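Local coordinates for protection of telomeres protein poz1 (Schizosaccharomyces pombe, PDB 5WE0), which binds telomeric DNA and negatively regulates telomerase and telomere length in fission yeast, at residues Glu21-Met26 / Cys222-Leu227; Ala59-Glu62 / Asn66-Leu69; Glu101-Ile106 / Ser214-Tyr219. All blocks are in the same frame, centred on the assembly; numbering follows the deposited sequence.

How the interactions relate
The three contacts form a compact triangle in an all-helical chain, their centres about 9 Å (1 to 2) and about 10 Å (1 to 3, 2 to 3) apart. Interactions 1 and 3 share helix 209-230, which meets the loop after helix 2-18 in the first and helix 93-115 in the second. Interaction 2 closes the end of helix 54-64, which precedes helix 93-115. Along the chain, interactions 2 and 3 follow one another, both within the span bracketed by interaction 1. Leu67 CD1 lies 3.9 Å from Leu216 CG, and Ile61 CG1 lies 3.9 Å from Ile106 CD1. The N-terminal loop, two middle helices and a late helix thus pack as one unit.

Interaction 1: residues Glu21-Met26 / Cys222-Leu227; sequences ENHYDM and CTKLQL
Lys224 reaches out from helix 209-230 to the backbone of Asn22 and the ring of His23, and it supplies more than half of the surface buried here. With CG anti to the carbonyl carbon (chi1 -78°) and the rest of the chain extended, the lysine spans the gap to a loop whose nearest CA, that of Glu21, is 8.8 Å from Lys224 CA. Its end does the touching: NZ comes to 2.5 Å from Asn22 O, an approach too poorly angled to count as a hydrogen bond and of doubtful weight, while CE stays 3.9 Å from the same Asn22 O. From Asn22 it is the backbone oxygen that meets the lysine, and the preceding Glu21 O stands 4.0 Å from Lys224 NZ.

His23 approaches differently, its ring meeting the lysine chain at a slant, with ND1 4.1 Å from Lys224 NZ. The arrangement belongs to an all-alpha fold in which Lys224 links the loop after helix 2-18 to helix 209-230, joining parts of the chain almost 200 residues apart. The ammonium forms a salt bridge with Glu62 OE2 and a hydrogen bond with Gln221 OE1. His23 probably uses both ring nitrogens, which would fix the rotation of the imidazole: ND1 bonds the same Glu62 OE2, an oxygen it shares with the lysine, and NE2 bonds Ser217 OG.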
ATOM      1  N   GLU A  21     -13.662  -7.608  -7.566  1.00 47.62           N
ATOM      2  CA  GLU A  21     -13.346  -9.006  -7.280  1.00 49.23           C
ATOM      3  C   GLU A  21     -11.838  -9.228  -7.319  1.00 45.50           C
ATOM      4  O   GLU A  21     -11.256  -9.863  -6.425  1.00 40.56           O
ATOM      5  CB  GLU A  21     -14.047  -9.920  -8.290  1.00 49.68           C
ATOM      6  CG  GLU A  21     -13.635 -11.384  -8.155  1.00 57.16           C
ATOM      7  CD  GLU A  21     -14.396 -12.319  -9.082  1.00 63.84           C
ATOM      8  OE1 GLU A  21     -14.738 -11.902 -10.212  1.00 68.74           O
ATOM      9  OE2 GLU A  21     -14.633 -13.479  -8.682  1.00 70.28           O
ATOM     10  N   ASN A  22     -11.198  -8.734  -8.375  1.00 36.19           N
ATOM     11  CA  ASN A  22      -9.748  -8.702  -8.457  1.00 39.40           C
ATOM     12  C   ASN A  22      -9.271  -7.307  -8.073  1.00 37.09           C
ATOM     13  O   ASN A  22      -9.821  -6.705  -7.146  1.00 38.31           O
ATOM     14  CB  ASN A  22      -9.269  -9.121  -9.848  1.00 39.40           C
ATOM     15  CG  ASN A  22      -9.799 -10.481 -10.255  1.00 55.48           C
ATOM     16  OD1 ASN A  22      -9.558 -11.486  -9.578  1.00 54.59           O
ATOM     17  ND2 ASN A  22     -10.568 -10.514 -11.340  1.00 60.63           N
ATOM     18  N   HIS A  23      -8.255  -6.781  -8.747  1.00 32.44           N
ATOM     19  CA  HIS A  23      -7.634  -5.535  -8.315  1.00 37.16           C
ATOM     20  C   HIS A  23      -8.127  -4.350  -9.134  1.00 38.17           C
ATOM     21  O   HIS A  23      -8.303  -4.444 -10.355  1.00 39.84           O
ATOM     22  CB  HIS A  23      -6.111  -5.637  -8.403  1.00 29.30           C
ATOM     23  CG  HIS A  23      -5.530  -6.707  -7.541  1.00 28.04           C
ATOM     24  ND1 HIS A  23      -5.796  -6.801  -6.190  1.00 27.08           N
ATOM     25  CD2 HIS A  23      -4.706  -7.742  -7.837  1.00 31.44           C
ATOM     26  CE1 HIS A  23      -5.144  -7.835  -5.687  1.00 30.09           C
ATOM     27  NE2 HIS A  23      -4.473  -8.423  -6.663  1.00 29.85           N
ATOM     28  N   TYR A  24      -8.324  -3.228  -8.454  1.00 35.48           N
ATOM     29  CA  TYR A  24      -8.729  -2.007  -9.124  1.00 34.41           C
ATOM     30  C   TYR A  24      -7.611  -1.470 -10.023  1.00 40.32           C
ATOM     31  O   TYR A  24      -6.414  -1.631  -9.753  1.00 38.21           O
ATOM     32  CB  TYR A  24      -9.135  -0.954  -8.093  1.00 34.23           C
ATOM     33  CG  TYR A  24      -9.359   0.402  -8.709  1.00 42.67           C
ATOM     34  CD1 TYR A  24     -10.563   0.721  -9.333  1.00 41.69           C
ATOM     35  CD2 TYR A  24      -8.340   1.345  -8.728  1.00 38.45           C
ATOM     36  CE1 TYR A  24     -10.752   1.970  -9.934  1.00 42.93           C
ATOM     37  CE2 TYR A  24      -8.520   2.581  -9.317  1.00 41.90           C
ATOM     38  CZ  TYR A  24      -9.726   2.892  -9.912  1.00 42.94           C
ATOM     39  OH  TYR A  24      -9.869   4.129 -10.497  1.00 52.34           O
ATOM     40  N   ASP A  25      -8.019  -0.844 -11.123  1.00 39.70           N
ATOM     41  CA  ASP A  25      -7.112  -0.050 -11.944  1.00 44.67           C
ATOM     42  C   ASP A  25      -7.918   1.091 -12.551  1.00 47.55           C
ATOM     43  O   ASP A  25      -9.099   0.922 -12.862  1.00 46.58           O
ATOM     44  CB  ASP A  25      -6.433  -0.884 -13.042  1.00 48.24           C
ATOM     45  CG  ASP A  25      -5.434  -0.062 -13.892  1.00 58.02           C
ATOM     46  OD1 ASP A  25      -4.792   0.899 -13.381  1.00 51.67           O
ATOM     47  OD2 ASP A  25      -5.300  -0.384 -15.095  1.00 63.62           O
ATOM     48  N   MET A  26      -7.291   2.252 -12.719  1.00 49.12           N
ATOM     49  CA  MET A  26      -8.041   3.381 -13.245  1.00 55.29           C
ATOM     50  C   MET A  26      -8.235   3.207 -14.742  1.00 51.61           C
ATOM     51  O   MET A  26      -7.274   2.985 -15.477  1.00 55.58           O
ATOM     52  CB  MET A  26      -7.364   4.718 -12.967  1.00 56.42           C
ATOM     53  CG  MET A  26      -8.259   5.859 -13.465  1.00 61.21           C
ATOM     54  SD  MET A  26      -8.762   7.006 -12.150  1.00 59.61           S
ATOM     55  CE  MET A  26      -7.272   7.979 -12.011  1.00 52.53           C
ATOM     56  N   CYS A 222      -6.307 -12.028   0.143  1.00 31.52           N
ATOM     57  CA  CYS A 222      -6.509 -12.697   1.419  1.00 31.42           C
ATOM     58  C   CYS A 222      -7.283 -11.807   2.378  1.00 28.29           C
ATOM     59  O   CYS A 222      -8.281 -12.233   2.979  1.00 28.52           O
ATOM     60  CB  CYS A 222      -5.149 -13.065   2.019  1.00 32.62           C
ATOM     61  SG  CYS A 222      -5.220 -14.052   3.555  1.00 37.71           S
ATOM     62  N   THR A 223      -6.869 -10.544   2.476  1.00 27.82           N
ATOM     63  CA  THR A 223      -7.534  -9.591   3.359  1.00 26.91           C
ATOM     64  C   THR A 223      -8.985  -9.369   2.944  1.00 31.52           C
ATOM     65  O   THR A 223      -9.881  -9.396   3.792  1.00 29.98           O
ATOM     66  CB  THR A 223      -6.777  -8.260   3.344  1.00 25.00           C
ATOM     67  OG1 THR A 223      -5.449  -8.460   3.833  1.00 27.23           O
ATOM     68  CG2 THR A 223      -7.453  -7.241   4.226  1.00 24.51           C
ATOM     69  N   LYS A 224      -9.230  -9.180   1.635  1.00 31.58           N
ATOM     70  CA  LYS A 224     -10.591  -8.996   1.124  1.00 30.54           C
ATOM     71  C   LYS A 224     -11.476 -10.172   1.491  1.00 32.67           C
ATOM     72  O   LYS A 224     -12.622  -9.993   1.918  1.00 31.73           O
ATOM     73  CB  LYS A 224     -10.588  -8.852  -0.400  1.00 29.32           C
ATOM     74  CG  LYS A 224     -10.185  -7.511  -0.984  1.00 29.95           C
ATOM     75  CD  LYS A 224     -10.456  -7.546  -2.506  1.00 33.40           C
ATOM     76  CE  LYS A 224      -9.812  -6.381  -3.220  1.00 33.45           C
ATOM     77  NZ  LYS A 224      -9.616  -6.634  -4.670  1.00 34.76           N
ATOM     78  N   LEU A 225     -10.969 -11.389   1.290  1.00 34.62           N
ATOM     79  CA  LEU A 225     -11.746 -12.586   1.606  1.00 37.06           C
ATOM     80  C   LEU A 225     -12.100 -12.644   3.093  1.00 33.92           C
ATOM     81  O   LEU A 225     -13.269 -12.787   3.441  1.00 35.48           O
ATOM     82  CB  LEU A 225     -10.978 -13.834   1.161  1.00 35.85           C
ATOM     83  CG  LEU A 225     -11.690 -15.166   1.369  1.00 45.61           C
ATOM     84  CD1 LEU A 225     -12.869 -15.178   0.450  1.00 49.21           C
ATOM     85  CD2 LEU A 225     -10.806 -16.357   1.056  1.00 43.15           C
ATOM     86  N   GLN A 226     -11.111 -12.473   3.986  1.00 33.27           N
ATOM     87  CA  GLN A 226     -11.381 -12.537   5.430  1.00 34.85           C
ATOM     88  C   GLN A 226     -12.409 -11.503   5.861  1.00 35.33           C
ATOM     89  O   GLN A 226     -13.258 -11.774   6.722  1.00 37.40           O
ATOM     90  CB  GLN A 226     -10.119 -12.291   6.272  1.00 32.01           C
ATOM     91  CG  GLN A 226      -8.957 -13.144   5.944  1.00 38.12           C
ATOM     92  CD  GLN A 226      -7.671 -12.789   6.726  1.00 34.69           C
ATOM     93  OE1 GLN A 226      -7.690 -12.189   7.806  1.00 26.11           O
ATOM     94  NE2 GLN A 226      -6.555 -13.129   6.140  1.00 33.89           N
ATOM     95  N   LEU A 227     -12.283 -10.285   5.357  1.00 32.22           N
ATOM     96  CA  LEU A 227     -13.208  -9.233   5.760  1.00 35.78           C
ATOM     97  C   LEU A 227     -14.635  -9.561   5.342  1.00 35.58           C
ATOM     98  O   LEU A 227     -15.572  -9.340   6.110  1.00 40.56           O
ATOM     99  CB  LEU A 227     -12.762  -7.903   5.158  1.00 33.43           C
ATOM    100  CG  LEU A 227     -11.453  -7.342   5.722  1.00 34.21           C
ATOM    101  CD1 LEU A 227     -11.055  -6.115   4.937  1.00 32.37           C
ATOM    102  CD2 LEU A 227     -11.572  -6.989   7.202  1.00 31.21           C
TER

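Interaction 2: residues Ala59-Glu62 / Asn66-Leu69; sequences AFIE and NLSL
Leu67 folds back on Glu62 where a Schellman motif ends helix 54-64, with Asn66 as its C-prime residue at a positive phi (57°). The two side chains cross at about a right angle. Leu67 points its CB toward the helix and, with CG anti to the carbonyl carbon (chi1 -65°), lays CG 3.9 Å from Glu62 CA. Beyond it, Leu67 CD1 rests 4.2 Å from Glu62 CG, so that the aliphatic stem of the glutamate does the packing. Its carboxylate leads away from the turn, to Lys224 and to Tyr24 N, which donates to OE1. The same methyl meets Ile61 CG2 at 4.3 Å, an apolar contact continued outside the turn by Leu216 of helix 209-230. An alanine in place of Leu67 lacks this branched end and would probably leave a gap between the helix end and Leu216, with the Glu62 stem uncovered on that side. The backbone fixes the approach: Leu67 N donates to Glu62 O over 2.9 Å at 156°. Leu67 and Ser68 are the central residues of a type I turn from Asn66 to Leu69. A water bridges helix end and turn, donating to Glu62 O and accepting from Ser68 N, each at 2.9 Å.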
ATOM      1  N   ALA A  59      -7.919   0.195  -2.532  1.00 28.46           N
ATOM      2  CA  ALA A  59      -7.871   0.666  -3.909  1.00 28.42           C
ATOM      3  C   ALA A  59      -6.605   1.471  -4.161  1.00 25.50           C
ATOM      4  O   ALA A  59      -5.955   1.307  -5.201  1.00 27.04           O
ATOM      5  CB  ALA A  59      -9.114   1.506  -4.216  1.00 31.36           C
ATOM      6  N   PHE A  60      -6.205   2.298  -3.193  1.00 27.72           N
ATOM      7  CA  PHE A  60      -4.957   3.038  -3.339  1.00 29.68           C
ATOM      8  C   PHE A  60      -3.786   2.089  -3.516  1.00 25.04           C
ATOM      9  O   PHE A  60      -2.963   2.265  -4.416  1.00 23.86           O
ATOM     10  CB  PHE A  60      -4.692   3.943  -2.140  1.00 27.08           C
ATOM     11  CG  PHE A  60      -3.338   4.569  -2.211  1.00 32.76           C
ATOM     12  CD1 PHE A  60      -3.106   5.641  -3.062  1.00 29.46           C
ATOM     13  CD2 PHE A  60      -2.261   4.018  -1.519  1.00 29.89           C
ATOM     14  CE1 PHE A  60      -1.840   6.188  -3.168  1.00 30.80           C
ATOM     15  CE2 PHE A  60      -1.000   4.556  -1.633  1.00 29.20           C
ATOM     16  CZ  PHE A  60      -0.786   5.637  -2.457  1.00 31.22           C
ATOM     17  N   ILE A  61      -3.706   1.063  -2.671  1.00 23.35           N
ATOM     18  CA  ILE A  61      -2.601   0.108  -2.751  1.00 25.71           C
ATOM     19  C   ILE A  61      -2.615  -0.618  -4.093  1.00 25.04           C
ATOM     20  O   ILE A  61      -1.569  -0.799  -4.727  1.00 20.59           O
ATOM     21  CB  ILE A  61      -2.673  -0.887  -1.568  1.00 22.62           C
ATOM     22  CG1 ILE A  61      -2.394  -0.161  -0.255  1.00 23.42           C
ATOM     23  CG2 ILE A  61      -1.729  -2.068  -1.794  1.00 22.63           C
ATOM     24  CD1 ILE A  61      -1.032   0.574  -0.230  1.00 23.46           C
ATOM     25  N   GLU A  62      -3.799  -1.064  -4.538  1.00 25.10           N
ATOM     26  CA  GLU A  62      -3.893  -1.723  -5.837  1.00 24.37           C
ATOM     27  C   GLU A  62      -3.462  -0.784  -6.970  1.00 26.25           C
ATOM     28  O   GLU A  62      -2.809  -1.211  -7.927  1.00 25.12           O
ATOM     29  CB  GLU A  62      -5.323  -2.213  -6.057  1.00 29.85           C
ATOM     30  CG  GLU A  62      -5.754  -3.304  -5.052  1.00 24.63           C
ATOM     31  CD  GLU A  62      -7.209  -3.696  -5.214  1.00 33.16           C
ATOM     32  OE1 GLU A  62      -8.021  -2.814  -5.600  1.00 30.53           O
ATOM     33  OE2 GLU A  62      -7.544  -4.886  -4.948  1.00 31.06           O
ATOM     34  N   ASN A  66       0.034  -1.043  -8.913  1.00 28.76           N
ATOM     35  CA  ASN A  66      -0.387  -1.569 -10.207  1.00 31.57           C
ATOM     36  C   ASN A  66      -0.640  -3.077 -10.121  1.00 32.98           C
ATOM     37  O   ASN A  66      -0.208  -3.861 -10.971  1.00 32.28           O
ATOM     38  CB  ASN A  66       0.667  -1.217 -11.269  1.00 34.56           C
ATOM     39  CG  ASN A  66       0.065  -0.957 -12.663  1.00 39.63           C
ATOM     40  OD1 ASN A  66      -1.152  -0.905 -12.835  1.00 45.18           O
ATOM     41  ND2 ASN A  66       0.930  -0.767 -13.651  1.00 44.00           N
ATOM     42  N   LEU A  67      -1.342  -3.488  -9.054  1.00 33.57           N
ATOM     43  CA  LEU A  67      -1.537  -4.913  -8.780  1.00 32.01           C
ATOM     44  C   LEU A  67      -2.345  -5.624  -9.866  1.00 36.61           C
ATOM     45  O   LEU A  67      -2.320  -6.859  -9.922  1.00 35.02           O
ATOM     46  CB  LEU A  67      -2.197  -5.121  -7.405  1.00 27.70           C
ATOM     47  CG  LEU A  67      -1.323  -4.661  -6.233  1.00 26.91           C
ATOM     48  CD1 LEU A  67      -1.949  -5.048  -4.876  1.00 24.02           C
ATOM     49  CD2 LEU A  67       0.081  -5.232  -6.375  1.00 20.81           C
ATOM     50  N   SER A  68      -3.074  -4.877 -10.709  1.00 40.65           N
ATOM     51  CA  SER A  68      -3.804  -5.474 -11.831  1.00 41.29           C
ATOM     52  C   SER A  68      -2.896  -6.153 -12.846  1.00 46.48           C
ATOM     53  O   SER A  68      -3.384  -6.999 -13.607  1.00 44.42           O
ATOM     54  CB  SER A  68      -4.609  -4.416 -12.577  1.00 38.01           C
ATOM     55  OG  SER A  68      -5.806  -4.178 -11.886  1.00 51.61           O
ATOM     56  N   LEU A  69      -1.607  -5.794 -12.892  1.00 48.12           N
ATOM     57  CA  LEU A  69      -0.655  -6.346 -13.853  1.00 53.83           C
ATOM     58  C   LEU A  69       0.167  -7.521 -13.321  1.00 57.00           C
ATOM     59  O   LEU A  69       0.390  -7.688 -12.112  1.00 49.55           O
ATOM     60  CB  LEU A  69       0.332  -5.292 -14.357  1.00 52.37           C
ATOM     61  CG  LEU A  69      -0.053  -4.231 -15.367  1.00 57.77           C
ATOM     62  CD1 LEU A  69       1.181  -3.367 -15.652  1.00 56.29           C
ATOM     63  CD2 LEU A  69      -0.476  -4.951 -16.634  1.00 55.51           C
TER
HETATM   64  O   HOH W   1      -4.059  -2.136 -10.424  1.00 38.26           O

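Interaction 3: residues Glu101-Ile106 / Ser214-Tyr219; sequences ERLENI and SVLSRY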
ATOM      1  N   GLU A 101       1.903   3.460   5.299  1.00 24.24           N
ATOM      2  CA  GLU A 101       0.990   3.768   6.374  1.00 30.62           C
ATOM      3  C   GLU A 101      -0.407   3.253   6.051  1.00 28.96           C
ATOM      4  O   GLU A 101      -1.085   2.704   6.923  1.00 30.94           O
ATOM      5  CB  GLU A 101       1.005   5.270   6.640  1.00 33.83           C
ATOM      6  CG  GLU A 101       0.161   5.669   7.816  1.00 46.01           C
ATOM      7  CD  GLU A 101       0.442   7.086   8.285  1.00 56.15           C
ATOM      8  OE1 GLU A 101      -0.328   7.604   9.133  1.00 63.56           O
ATOM      9  OE2 GLU A 101       1.452   7.674   7.828  1.00 60.38           O
ATOM     10  N   ARG A 102      -0.796   3.371   4.785  1.00 27.19           N
ATOM     11  CA  ARG A 102      -2.089   2.886   4.331  1.00 28.91           C
ATOM     12  C   ARG A 102      -2.140   1.365   4.464  1.00 28.63           C
ATOM     13  O   ARG A 102      -3.132   0.811   4.937  1.00 30.83           O
ATOM     14  CB  ARG A 102      -2.341   3.299   2.881  1.00 27.56           C
ATOM     15  CG  ARG A 102      -2.740   4.756   2.712  1.00 30.04           C
ATOM     16  CD  ARG A 102      -3.116   5.063   1.270  1.00 31.69           C
ATOM     17  NE  ARG A 102      -2.573   6.343   0.824  1.00 35.44           N
ATOM     18  CZ  ARG A 102      -2.971   7.524   1.283  1.00 44.49           C
ATOM     19  NH1 ARG A 102      -3.921   7.594   2.206  1.00 36.29           N
ATOM     20  NH2 ARG A 102      -2.420   8.638   0.819  1.00 30.15           N
ATOM     21  N   LEU A 103      -1.069   0.692   4.047  1.00 26.49           N
ATOM     22  CA  LEU A 103      -1.011  -0.759   4.145  1.00 25.81           C
ATOM     23  C   LEU A 103      -1.122  -1.199   5.598  1.00 27.84           C
ATOM     24  O   LEU A 103      -1.785  -2.193   5.926  1.00 25.56           O
ATOM     25  CB  LEU A 103       0.286  -1.265   3.542  1.00 22.81           C
ATOM     26  CG  LEU A 103       0.302  -2.754   3.261  1.00 29.76           C
ATOM     27  CD1 LEU A 103      -0.733  -3.109   2.196  1.00 27.35           C
ATOM     28  CD2 LEU A 103       1.718  -3.169   2.842  1.00 32.16           C
ATOM     29  N   GLU A 104      -0.482  -0.458   6.481  1.00 26.24           N
ATOM     30  CA  GLU A 104      -0.564  -0.758   7.901  1.00 31.19           C
ATOM     31  C   GLU A 104      -1.975  -0.543   8.451  1.00 31.19           C
ATOM     32  O   GLU A 104      -2.434  -1.335   9.282  1.00 32.50           O
ATOM     33  CB  GLU A 104       0.472   0.088   8.633  1.00 30.00           C
ATOM     34  CG  GLU A 104       0.575  -0.141  10.105  1.00 35.26           C
ATOM     35  CD  GLU A 104       1.736   0.640  10.673  1.00 42.93           C
ATOM     36  OE1 GLU A 104       1.605   1.880  10.781  1.00 47.33           O
ATOM     37  OE2 GLU A 104       2.771   0.013  11.009  1.00 47.21           O
ATOM     38  N   ASN A 105      -2.684   0.510   8.005  1.00 29.69           N
ATOM     39  CA  ASN A 105      -4.082   0.677   8.416  1.00 27.63           C
ATOM     40  C   ASN A 105      -4.916  -0.521   7.981  1.00 29.28           C
ATOM     41  O   ASN A 105      -5.722  -1.036   8.760  1.00 32.05           O
ATOM     42  CB  ASN A 105      -4.694   1.951   7.827  1.00 32.20           C
ATOM     43  CG  ASN A 105      -4.018   3.233   8.317  1.00 39.60           C
ATOM     44  OD1 ASN A 105      -3.288   3.237   9.308  1.00 40.76           O
ATOM     45  ND2 ASN A 105      -4.237   4.330   7.579  1.00 43.04           N
ATOM     46  N   ILE A 106      -4.709  -1.002   6.748  1.00 28.64           N
ATOM     47  CA  ILE A 106      -5.432  -2.180   6.270  1.00 28.16           C
ATOM     48  C   ILE A 106      -5.168  -3.362   7.186  1.00 28.12           C
ATOM     49  O   ILE A 106      -6.094  -4.051   7.631  1.00 25.18           O
ATOM     50  CB  ILE A 106      -5.033  -2.512   4.821  1.00 27.20           C
ATOM     51  CG1 ILE A 106      -5.473  -1.414   3.862  1.00 26.37           C
ATOM     52  CG2 ILE A 106      -5.613  -3.839   4.410  1.00 24.01           C
ATOM     53  CD1 ILE A 106      -4.772  -1.510   2.481  1.00 23.85           C
ATOM     54  N   SER A 214       3.491 -10.364  -6.434  1.00 26.59           N
ATOM     55  CA  SER A 214       2.620 -11.515  -6.175  1.00 30.28           C
ATOM     56  C   SER A 214       2.194 -11.586  -4.705  1.00 26.33           C
ATOM     57  O   SER A 214       1.013 -11.790  -4.399  1.00 29.06           O
ATOM     58  CB  SER A 214       3.338 -12.798  -6.599  1.00 29.22           C
ATOM     59  OG  SER A 214       2.644 -13.928  -6.109  1.00 35.10           O
ATOM     60  N   VAL A 215       3.149 -11.427  -3.785  1.00 26.33           N
ATOM     61  CA  VAL A 215       2.859 -11.445  -2.347  1.00 25.90           C
ATOM     62  C   VAL A 215       1.861 -10.356  -1.985  1.00 24.98           C
ATOM     63  O   VAL A 215       0.920 -10.580  -1.208  1.00 28.18           O
ATOM     64  CB  VAL A 215       4.172 -11.291  -1.559  1.00 30.80           C
ATOM     65  CG1 VAL A 215       3.913 -10.825  -0.151  1.00 29.82           C
ATOM     66  CG2 VAL A 215       4.962 -12.587  -1.576  1.00 31.13           C
ATOM     67  N   LEU A 216       2.067  -9.154  -2.513  1.00 23.75           N
ATOM     68  CA  LEU A 216       1.198  -8.030  -2.176  1.00 25.29           C
ATOM     69  C   LEU A 216      -0.201  -8.233  -2.741  1.00 25.89           C
ATOM     70  O   LEU A 216      -1.202  -7.955  -2.065  1.00 28.41           O
ATOM     71  CB  LEU A 216       1.808  -6.736  -2.705  1.00 25.04           C
ATOM     72  CG  LEU A 216       1.068  -5.444  -2.393  1.00 27.00           C
ATOM     73  CD1 LEU A 216       0.812  -5.362  -0.906  1.00 24.73           C
ATOM     74  CD2 LEU A 216       1.923  -4.257  -2.881  1.00 25.44           C
ATOM     75  N   SER A 217      -0.293  -8.709  -3.983  1.00 26.17           N
ATOM     76  CA  SER A 217      -1.598  -9.053  -4.539  1.00 27.15           C
ATOM     77  C   SER A 217      -2.303 -10.103  -3.684  1.00 28.23           C
ATOM     78  O   SER A 217      -3.489  -9.976  -3.370  1.00 26.93           O
ATOM     79  CB  SER A 217      -1.434  -9.579  -5.960  1.00 26.05           C
ATOM     80  OG  SER A 217      -2.654 -10.184  -6.346  1.00 32.19           O
ATOM     81  N   ARG A 218      -1.580 -11.165  -3.313  1.00 27.76           N
ATOM     82  CA  ARG A 218      -2.171 -12.212  -2.493  1.00 25.69           C
ATOM     83  C   ARG A 218      -2.526 -11.699  -1.109  1.00 27.38           C
ATOM     84  O   ARG A 218      -3.513 -12.149  -0.521  1.00 29.48           O
ATOM     85  CB  ARG A 218      -1.225 -13.412  -2.426  1.00 28.77           C
ATOM     86  CG  ARG A 218      -1.262 -14.236  -3.717  1.00 24.70           C
ATOM     87  CD  ARG A 218      -0.388 -15.455  -3.617  1.00 27.16           C
ATOM     88  NE  ARG A 218       1.023 -15.148  -3.798  1.00 31.55           N
ATOM     89  CZ  ARG A 218       1.989 -15.757  -3.128  1.00 34.54           C
ATOM     90  NH1 ARG A 218       1.672 -16.689  -2.243  1.00 31.96           N
ATOM     91  NH2 ARG A 218       3.258 -15.448  -3.340  1.00 27.59           N
ATOM     92  N   TYR A 219      -1.746 -10.759  -0.573  1.00 28.38           N
ATOM     93  CA  TYR A 219      -2.118 -10.157   0.700  1.00 24.56           C
ATOM     94  C   TYR A 219      -3.448  -9.420   0.588  1.00 25.63           C
ATOM     95  O   TYR A 219      -4.291  -9.501   1.486  1.00 26.42           O
ATOM     96  CB  TYR A 219      -1.024  -9.194   1.198  1.00 21.18           C
ATOM     97  CG  TYR A 219      -1.524  -8.457   2.407  1.00 23.86           C
ATOM     98  CD1 TYR A 219      -1.667  -9.116   3.642  1.00 22.56           C
ATOM     99  CD2 TYR A 219      -1.935  -7.138   2.310  1.00 23.37           C
ATOM    100  CE1 TYR A 219      -2.181  -8.452   4.744  1.00 21.65           C
ATOM    101  CE2 TYR A 219      -2.439  -6.462   3.391  1.00 20.89           C
ATOM    102  CZ  TYR A 219      -2.569  -7.120   4.605  1.00 26.38           C
ATOM    103  OH  TYR A 219      -3.098  -6.423   5.666  1.00 25.85           O
TER
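Leu103 and Ile106 of helix 93-115 meet Leu216 and Tyr219 of helix 209-230 in the buried core of a helical bundle. The two short helical segments run in broadly the same direction, crossing at 40°, yet their axes come no nearer than 13.2 Å, so the space is bridged by the ends of side chains. Leu103 holds CG opposite its own nitrogen (chi1 -165°), a conformation that brings CD1 forward to lie 4.1 Å from Leu216 CD1. This same Leu103 CD1 touches Tyr219 CE2 at 3.9 Å, the two side chains lying alongside but running oppositely. Tyr219 also has its CG trans to N (chi1 172°), which carries the long ring across toward helix 93-115. There Ile106, its CG2 branch trans to N, meets the phenol obliquely, with CG2 3.8 Å from Tyr219 OH and 4.2 Å from Tyr219 CE2. Polar satisfaction at the tyrosine's end comes from Glu107, whose OE1 is hydrogen-bonded to the hydroxyl. Away from this interface, an acidic side chain of another protein's chain pairs with Arg218 NH2. The guanidinium of Arg218 also grips Ser214 OG side-on, the oxygen tilted somewhat from its plane, from NE at 3.1 Å and NH2 at 3.2 Å.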